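Local structure of Lmo0181 protein (Listeria monocytogenes serovar 1/2a, 5F7V) at residues A[106-109]-A[110-114]. The protein binds cycloalternan and probably delivers it, as the lipid-anchored solute-binding component of an ABC transporter, for uptake across the cell membrane. Residues are numbered along the deposited sequence; the frame is centred on the assembly and turned at random.
Sequences LNKQ and AYDAF
N107 caps the helix that begins at K108, and its backbone O accepts from Y111 N (3.0 Å), in the carbonyl plane; one residue on, D112 N donates to K108 O at 2.8 Å. The next bond of this i to i+4 series, A113 N to Q109 O, is weak, bent to 125° at the hydrogen. With CG of N107 anti to the backbone N (chi1 179°) and beside the carbonyl carbon, the amide brings OD1 to A110 N, from which it accepts at 2.9 Å, the donor tilted 16° from the amide plane; N107 OD1 also lies 3.5 Å from A110 CB. Ahead of the cap, L106 CD1 meets Y111 CD1 obliquely at the ring. The extended K108 chain passes D112, whose OD2 rests 3.5 Å from K108 CG, while K108 NZ stays 4.8 Å from D112 OD2; D112 OD1 forms a salt bridge with K115 NZ. On its A110 side the helix packs against V124 of strand 119-135 and F280 and A282 of strand 278-287. The chemistry is that of a classical asparagine N-cap on a short helix: a buried side-chain oxygen satisfies a first-turn N-H, while the K108–D112 pair probably adds at most a longer-range attraction.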
ATOM      1  N   LEU A 106      -1.779  16.063 -11.754  1.00 10.89           N
ATOM      2  CA  LEU A 106      -1.613  14.972 -10.802  1.00 10.27           C
ATOM      3  C   LEU A 106      -1.727  13.621 -11.470  1.00  9.97           C
ATOM      4  O   LEU A 106      -2.326  13.480 -12.527  1.00 10.72           O
ATOM      5  CB  LEU A 106      -2.689  15.078  -9.727  1.00 10.02           C
ATOM      6  CG  LEU A 106      -2.752  16.442  -9.040  1.00 10.58           C
ATOM      7  CD1 LEU A 106      -3.724  16.298  -7.877  1.00 10.44           C
ATOM      8  CD2 LEU A 106      -1.406  16.850  -8.493  1.00 10.81           C
ATOM      9  N   ASN A 107      -1.146  12.601 -10.849  1.00  9.37           N
ATOM     10  CA  ASN A 107      -1.391  11.235 -11.313  1.00  9.13           C
ATOM     11  C   ASN A 107      -2.885  10.938 -11.309  1.00  9.01           C
ATOM     12  O   ASN A 107      -3.571  11.066 -10.298  1.00  8.27           O
ATOM     13  CB  ASN A 107      -0.656  10.253 -10.413  1.00  8.64           C
ATOM     14  CG  ASN A 107      -0.874   8.817 -10.822  1.00  8.78           C
ATOM     15  OD1 ASN A 107      -1.965   8.272 -10.658  1.00  8.45           O
ATOM     16  ND2 ASN A 107       0.179   8.171 -11.340  1.00  9.20           N
ATOM     17  N   LYS A 108      -3.384  10.564 -12.475  1.00  9.72           N
ATOM     18  CA  LYS A 108      -4.822  10.435 -12.615  1.00 10.09           C
ATOM     19  C   LYS A 108      -5.463   9.281 -11.855  1.00  9.23           C
ATOM     20  O   LYS A 108      -6.552   9.440 -11.305  1.00  8.90           O
ATOM     21  CB  LYS A 108      -5.169  10.275 -14.073  1.00 11.43           C
ATOM     22  CG  LYS A 108      -6.652  10.518 -14.302  1.00 12.47           C
ATOM     23  CD  LYS A 108      -6.987  10.699 -15.756  1.00 14.20           C
ATOM     24  CE  LYS A 108      -8.480  10.527 -15.983  1.00 14.83           C
ATOM     25  NZ  LYS A 108      -8.747  10.272 -17.429  1.00 16.23           N
ATOM     26  N   GLN A 109      -4.761   8.157 -11.826  1.00  8.85           N
ATOM     27  CA  GLN A 109      -5.252   7.015 -11.068  1.00  8.67           C
ATOM     28  C   GLN A 109      -5.314   7.346  -9.579  1.00  7.63           C
ATOM     29  O   GLN A 109      -6.254   6.970  -8.898  1.00  7.49           O
ATOM     30  CB  GLN A 109      -4.365   5.787 -11.302  1.00  9.25           C
ATOM     31  CG  GLN A 109      -4.508   5.209 -12.696  1.00 10.59           C
ATOM     32  CD  GLN A 109      -3.875   6.102 -13.736  1.00 11.74           C
ATOM     33  OE1 GLN A 109      -2.749   6.579 -13.587  1.00 13.06           O
ATOM     34  NE2 GLN A 109      -4.622   6.377 -14.774  1.00 12.95           N
ATOM     35  N   ALA A 110      -4.342   8.079  -9.082  1.00  7.04           N
ATOM     36  CA  ALA A 110      -4.302   8.427  -7.675  1.00  6.61           C
ATOM     37  C   ALA A 110      -5.386   9.438  -7.347  1.00  6.71           C
ATOM     38  O   ALA A 110      -6.045   9.310  -6.335  1.00  6.26           O
ATOM     39  CB  ALA A 110      -2.924   8.951  -7.311  1.00  6.55           C
ATOM     40  N   TYR A 111      -5.594  10.407  -8.237  1.00  7.00           N
ATOM     41  CA  TYR A 111      -6.661  11.404  -8.016  1.00  7.53           C
ATOM     42  C   TYR A 111      -8.027  10.743  -8.056  1.00  7.89           C
ATOM     43  O   TYR A 111      -8.909  11.012  -7.201  1.00  7.77           O
ATOM     44  CB  TYR A 111      -6.547  12.520  -9.065  1.00  8.12           C
ATOM     45  CG  TYR A 111      -7.492  13.672  -8.864  1.00  8.47           C
ATOM     46  CD1 TYR A 111      -7.386  14.526  -7.768  1.00  8.53           C
ATOM     47  CD2 TYR A 111      -8.527  13.910  -9.742  1.00  8.99           C
ATOM     48  CE1 TYR A 111      -8.248  15.593  -7.567  1.00  8.99           C
ATOM     49  CE2 TYR A 111      -9.400  14.975  -9.553  1.00  9.42           C
ATOM     50  CZ  TYR A 111      -9.246  15.810  -8.466  1.00  9.37           C
ATOM     51  OH  TYR A 111     -10.077  16.884  -8.205  1.00 10.20           O
ATOM     52  N   ASP A 112      -8.229   9.882  -9.049  1.00  8.37           N
ATOM     53  CA  ASP A 112      -9.519   9.216  -9.247  1.00  9.33           C
ATOM     54  C   ASP A 112      -9.899   8.247  -8.124  1.00  8.81           C
ATOM     55  O   ASP A 112     -11.078   7.889  -7.980  1.00  9.39           O
ATOM     56  CB  ASP A 112      -9.548   8.467 -10.578  1.00 10.54           C
ATOM     57  CG  ASP A 112      -9.557   9.370 -11.807  1.00 11.95           C
ATOM     58  OD1 ASP A 112      -9.790  10.599 -11.674  1.00 13.06           O
ATOM     59  OD2 ASP A 112      -9.304   8.796 -12.897  1.00 13.98           O
ATOM     60  N   ALA A 113      -8.921   7.809  -7.346  1.00  8.14           N
ATOM     61  CA  ALA A 113      -9.161   6.862  -6.260  1.00  8.05           C
ATOM     62  C   ALA A 113     -10.113   7.396  -5.213  1.00  8.23           C
ATOM     63  O   ALA A 113     -10.724   6.599  -4.477  1.00  9.02           O
ATOM     64  CB  ALA A 113      -7.837   6.492  -5.601  1.00  7.65           C
ATOM     65  N   PHE A 114     -10.266   8.722  -5.162  1.00  7.88           N
ATOM     66  CA  PHE A 114     -11.026   9.387  -4.117  1.00  8.00           C
ATOM     67  C   PHE A 114     -12.280  10.036  -4.651  1.00  8.78           C
ATOM     68  O   PHE A 114     -12.788  10.969  -4.062  1.00  8.73           O
ATOM     69  CB  PHE A 114     -10.139  10.336  -3.299  1.00  7.58           C
ATOM     70  CG  PHE A 114      -8.963   9.595  -2.729  1.00  6.99           C
ATOM     71  CD1 PHE A 114      -9.131   8.778  -1.634  1.00  7.13           C
ATOM     72  CD2 PHE A 114      -7.719   9.639  -3.337  1.00  6.69           C
ATOM     73  CE1 PHE A 114      -8.107   8.005  -1.151  1.00  6.83           C
ATOM     74  CE2 PHE A 114      -6.698   8.883  -2.864  1.00  6.28           C
ATOM     75  CZ  PHE A 114      -6.896   8.049  -1.785  1.00  6.33           C
TER